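Local structure of Non-structural protein 11 (Prrsv 16244b, 5EYI) at residues R155-V167 with A173-L185. The protein probably cleaves RNA at uridylates as an endoribonuclease, degrading viral polyuridine stretches so that host double-stranded RNA sensors are not activated. The protein carries 1 engineered substitution. Sequence-based numbering, arbitrary orientation.
Engineered in segment 173-185: Ala-175 (natural residue Lys).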
loop_
_atom_site.group_PDB
_atom_site.type_symbol
_atom_site.label_atom_id
_atom_site.label_comp_id
_atom_site.label_asym_id
_atom_site.label_seq_id
_atom_site.Cartn_x
_atom_site.Cartn_y
_atom_site.Cartn_z
ATOM N N ARG A 155 -18.241 19.761 5.034
ATOM C CA ARG A 155 -17.849 21.169 4.964
ATOM C C ARG A 155 -16.574 21.511 5.754
ATOM O O ARG A 155 -15.820 22.375 5.328
ATOM C CB ARG A 155 -19.015 22.074 5.377
ATOM C CG ARG A 155 -20.076 22.199 4.292
ATOM C CD ARG A 155 -21.338 22.857 4.812
ATOM N NE ARG A 155 -21.120 24.247 5.237
ATOM C CZ ARG A 155 -21.323 25.343 4.497
ATOM N NH1 ARG A 155 -21.755 25.272 3.242
ATOM N NH2 ARG A 155 -21.083 26.537 5.027
ATOM N N VAL A 156 -16.319 20.847 6.879
ATOM C CA VAL A 156 -15.098 21.132 7.659
ATOM C C VAL A 156 -14.119 19.981 7.495
ATOM O O VAL A 156 -14.437 18.833 7.773
ATOM C CB VAL A 156 -15.336 21.596 9.145
ATOM C CG1 VAL A 156 -16.737 21.331 9.653
ATOM C CG2 VAL A 156 -14.281 21.071 10.130
ATOM N N LEU A 157 -12.942 20.323 6.986
ATOM C CA LEU A 157 -11.844 19.391 6.789
ATOM C C LEU A 157 -10.758 19.732 7.800
ATOM O O LEU A 157 -10.344 20.889 7.892
ATOM C CB LEU A 157 -11.297 19.512 5.370
ATOM C CG LEU A 157 -12.316 19.234 4.252
ATOM C CD1 LEU A 157 -11.684 19.433 2.877
ATOM C CD2 LEU A 157 -12.908 17.835 4.365
ATOM N N PRO A 158 -10.291 18.737 8.575
ATOM C CA PRO A 158 -9.199 19.029 9.509
ATOM C C PRO A 158 -7.963 19.602 8.802
ATOM O O PRO A 158 -7.602 19.141 7.704
ATOM C CB PRO A 158 -8.881 17.664 10.123
ATOM C CG PRO A 158 -10.110 16.842 9.935
ATOM C CD PRO A 158 -10.793 17.357 8.708
ATOM N N LYS A 159 -7.325 20.585 9.431
ATOM C CA LYS A 159 -6.148 21.232 8.857
ATOM C C LYS A 159 -4.915 20.427 9.218
ATOM O O LYS A 159 -4.135 20.806 10.086
ATOM C CB LYS A 159 -6.037 22.676 9.338
ATOM C CG LYS A 159 -7.174 23.558 8.844
ATOM C CD LYS A 159 -7.189 24.861 9.613
ATOM C CE LYS A 159 -8.240 25.818 9.091
ATOM N NZ LYS A 159 -8.045 27.162 9.711
ATOM N N GLU A 160 -4.762 19.306 8.527
ATOM C CA GLU A 160 -3.752 18.305 8.828
ATOM C C GLU A 160 -3.080 17.910 7.526
ATOM O O GLU A 160 -3.609 18.190 6.443
ATOM C CB GLU A 160 -4.418 17.065 9.426
ATOM C CG GLU A 160 -5.172 17.291 10.723
ATOM C CD GLU A 160 -4.266 17.563 11.914
ATOM O OE1 GLU A 160 -3.110 17.080 11.947
ATOM O OE2 GLU A 160 -4.722 18.250 12.847
ATOM N N SER A 161 -1.938 17.240 7.634
ATOM C CA SER A 161 -1.237 16.694 6.466
ATOM C C SER A 161 -2.033 15.516 5.866
ATOM O O SER A 161 -2.331 15.500 4.663
ATOM C CB SER A 161 0.182 16.267 6.849
ATOM O OG SER A 161 0.983 17.396 7.187
ATOM N N VAL A 162 -2.385 14.560 6.723
ATOM C CA VAL A 162 -3.360 13.524 6.402
ATOM C C VAL A 162 -4.572 13.735 7.297
ATOM O O VAL A 162 -4.509 13.511 8.502
ATOM C CB VAL A 162 -2.790 12.115 6.600
ATOM C CG1 VAL A 162 -3.791 11.082 6.123
ATOM C CG2 VAL A 162 -1.477 11.969 5.845
ATOM N N ALA A 163 -5.657 14.212 6.703
ATOM C CA ALA A 163 -6.874 14.516 7.430
ATOM C C ALA A 163 -7.731 13.265 7.479
ATOM O O ALA A 163 -7.700 12.462 6.545
ATOM C CB ALA A 163 -7.632 15.633 6.735
ATOM N N VAL A 164 -8.493 13.112 8.561
ATOM C CA VAL A 164 -9.433 12.002 8.711
ATOM C C VAL A 164 -10.854 12.564 8.753
ATOM O O VAL A 164 -11.146 13.482 9.517
ATOM C CB VAL A 164 -9.123 11.173 9.965
ATOM C CG1 VAL A 164 -10.176 10.093 10.177
ATOM C CG2 VAL A 164 -7.731 10.552 9.832
ATOM N N VAL A 165 -11.731 11.979 7.943
ATOM C CA VAL A 165 -13.028 12.547 7.652
ATOM C C VAL A 165 -14.065 11.437 7.400
ATOM O O VAL A 165 -13.717 10.309 7.005
ATOM C CB VAL A 165 -12.834 13.566 6.482
ATOM C CG1 VAL A 165 -13.514 13.172 5.185
ATOM C CG2 VAL A 165 -13.154 14.977 6.917
ATOM N N GLY A 166 -15.329 11.743 7.696
ATOM C CA GLY A 166 -16.453 10.911 7.284
ATOM C C GLY A 166 -16.978 11.438 5.964
ATOM O O GLY A 166 -16.921 12.642 5.706
ATOM N N VAL A 167 -17.483 10.542 5.127
ATOM C CA VAL A 167 -17.955 10.906 3.793
ATOM C C VAL A 167 -19.362 10.381 3.597
ATOM O O VAL A 167 -19.703 9.331 4.128
ATOM C CB VAL A 167 -17.005 10.394 2.676
ATOM C CG1 VAL A 167 -15.695 11.153 2.722
ATOM C CG2 VAL A 167 -16.742 8.901 2.780
ATOM N N ALA A 173 -25.399 6.412 0.913
ATOM C CA ALA A 173 -24.192 5.721 1.375
ATOM C C ALA A 173 -23.326 6.582 2.297
ATOM O O ALA A 173 -23.472 7.798 2.343
ATOM C CB ALA A 173 -23.381 5.271 0.167
ATOM N N ALA A 174 -22.414 5.923 2.997
ATOM C CA ALA A 174 -21.499 6.574 3.927
ATOM C C ALA A 174 -20.227 5.760 4.129
ATOM O O ALA A 174 -20.179 4.572 3.819
ATOM C CB ALA A 174 -22.192 6.788 5.265
ATOM N N ALA A 175 -19.187 6.425 4.613
ATOM C CA ALA A 175 -18.009 5.753 5.172
ATOM C C ALA A 175 -17.517 6.594 6.347
ATOM O O ALA A 175 -17.236 7.780 6.176
ATOM C CB ALA A 175 -16.915 5.582 4.124
ATOM N N ALA A 176 -17.410 5.965 7.519
ATOM C CA ALA A 176 -17.152 6.667 8.786
ATOM C C ALA A 176 -15.800 7.363 8.847
ATOM O O ALA A 176 -15.696 8.478 9.354
ATOM C CB ALA A 176 -17.280 5.700 9.959
ATOM N N LEU A 177 -14.769 6.692 8.344
ATOM C CA LEU A 177 -13.409 7.193 8.441
ATOM C C LEU A 177 -12.689 6.974 7.127
ATOM O O LEU A 177 -12.620 5.858 6.633
ATOM C CB LEU A 177 -12.657 6.495 9.579
ATOM C CG LEU A 177 -13.200 6.689 11.002
ATOM C CD1 LEU A 177 -12.500 5.761 11.991
ATOM C CD2 LEU A 177 -13.066 8.137 11.464
ATOM N N CYS A 178 -12.170 8.056 6.556
ATOM C CA CYS A 178 -11.357 7.961 5.364
ATOM C C CYS A 178 -10.325 9.097 5.335
ATOM O O CYS A 178 -10.600 10.219 5.763
ATOM C CB CYS A 178 -12.258 7.878 4.121
ATOM S SG CYS A 178 -12.293 9.281 3.006
ATOM N N THR A 179 -9.118 8.768 4.877
ATOM C CA THR A 179 -7.998 9.692 4.909
ATOM C C THR A 179 -8.024 10.561 3.676
ATOM O O THR A 179 -8.446 10.129 2.611
ATOM C CB THR A 179 -6.641 8.975 4.981
ATOM O OG1 THR A 179 -6.522 8.046 3.905
ATOM C CG2 THR A 179 -6.484 8.251 6.307
ATOM N N LEU A 180 -7.535 11.780 3.823
ATOM C CA LEU A 180 -7.634 12.769 2.770
ATOM C C LEU A 180 -6.421 13.677 2.801
ATOM O O LEU A 180 -5.940 14.019 3.882
ATOM C CB LEU A 180 -8.915 13.567 3.001
ATOM C CG LEU A 180 -9.295 14.698 2.056
ATOM C CD1 LEU A 180 -10.820 14.797 2.017
ATOM C CD2 LEU A 180 -8.658 16.027 2.450
ATOM N N THR A 181 -5.928 14.053 1.621
ATOM C CA THR A 181 -4.893 15.084 1.492
ATOM C C THR A 181 -5.299 16.078 0.415
ATOM O O THR A 181 -6.276 15.856 -0.294
ATOM C CB THR A 181 -3.514 14.493 1.123
ATOM O OG1 THR A 181 -3.501 14.081 -0.248
ATOM C CG2 THR A 181 -3.181 13.309 2.006
ATOM N N ASP A 182 -4.545 17.172 0.318
ATOM C CA ASP A 182 -4.662 18.099 -0.811
ATOM C C ASP A 182 -3.383 18.195 -1.652
ATOM O O ASP A 182 -3.134 19.219 -2.300
ATOM C CB ASP A 182 -5.124 19.477 -0.336
ATOM C CG ASP A 182 -4.095 20.205 0.495
ATOM O OD1 ASP A 182 -2.934 19.743 0.602
ATOM O OD2 ASP A 182 -4.462 21.267 1.032
ATOM N N VAL A 183 -2.586 17.127 -1.658
ATOM C CA VAL A 183 -1.357 17.122 -2.439
ATOM C C VAL A 183 -1.671 17.239 -3.935
ATOM O O VAL A 183 -2.694 16.732 -4.408
ATOM C CB VAL A 183 -0.484 15.867 -2.201
ATOM C CG1 VAL A 183 -0.145 15.723 -0.726
ATOM C CG2 VAL A 183 -1.153 14.606 -2.724
ATOM N N TYR A 184 -0.781 17.904 -4.658
ATOM C CA TYR A 184 -0.850 17.995 -6.111
ATOM C C TYR A 184 -0.696 16.598 -6.702
ATOM O O TYR A 184 0.389 16.029 -6.642
ATOM C CB TYR A 184 0.251 18.926 -6.623
ATOM C CG TYR A 184 0.239 19.163 -8.113
ATOM C CD1 TYR A 184 1.363 18.896 -8.892
ATOM C CD2 TYR A 184 -0.899 19.641 -8.749
ATOM C CE1 TYR A 184 1.354 19.115 -10.263
ATOM C CE2 TYR A 184 -0.914 19.867 -10.120
ATOM C CZ TYR A 184 0.219 19.612 -10.869
ATOM O OH TYR A 184 0.198 19.824 -12.226
ATOM N N LEU A 185 -1.787 16.045 -7.235
ATOM C CA LEU A 185 -1.837 14.620 -7.604
ATOM C C LEU A 185 -0.751 14.134 -8.587
ATOM O O LEU A 185 -0.325 12.969 -8.502
ATOM C CB LEU A 185 -3.221 14.217 -8.132
ATOM C CG LEU A 185 -4.428 14.327 -7.182
ATOM C CD1 LEU A 185 -5.699 13.939 -7.921
ATOM C CD2 LEU A 185 -4.251 13.431 -5.969
HETATM O O HOH W 1 -2.649 17.402 2.641
#
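Val-167 packs its CG2 methyl on CB of Ala-175 at 3.6 Å, while its other methyl, CG1, meets SG of Cys-178 at 3.9 Å. With CG1 anti to the carbonyl carbon (chi1 -69°), the two methyls divide between these partners. Leu-180 lies on the same face, beside Ala-163 and Val-165. Its CD1 comes within 4.4 Å of CD2 of Leu-157, from the loop before the strand. Val-164 and Thr-179 point to the other face. CG1 of Val-162, just before the strand, runs alongside Thr-179 and touches its CB at 3.7 Å. CG1 of Val-164 meets CD2 of Leu-177, also at 3.7 Å.

Three antiparallel hydrogen-bonded pairs hold the backbones: Ala-163 with Leu-180, Val-165 with Cys-178, and Val-167 with Ala-175. Between the last two the register slips by one residue. This is a beta bulge, and the chain turns a corner at Ala-176. Beyond the strands, water 1 donates to O of Ser-161 (2.8 Å) and accepts from N of Asp-182 (3.0 Å).

Ala-175 is an engineered replacement for the lysine of the predicted active site. Thr-179 lies near His-146, another predicted catalytic residue, and its OG1 is hydrogen-bonded to O of Phe-222. OE2 of Glu-195 of the second subunit accepts a hydrogen bond from N of Thr-179. The hairpin 163-169/173-180 belongs to the NendoU domain; strand 141-143 packs on Val-167 and Ala-175, and strand 198-205 on Thr-181 and Val-183.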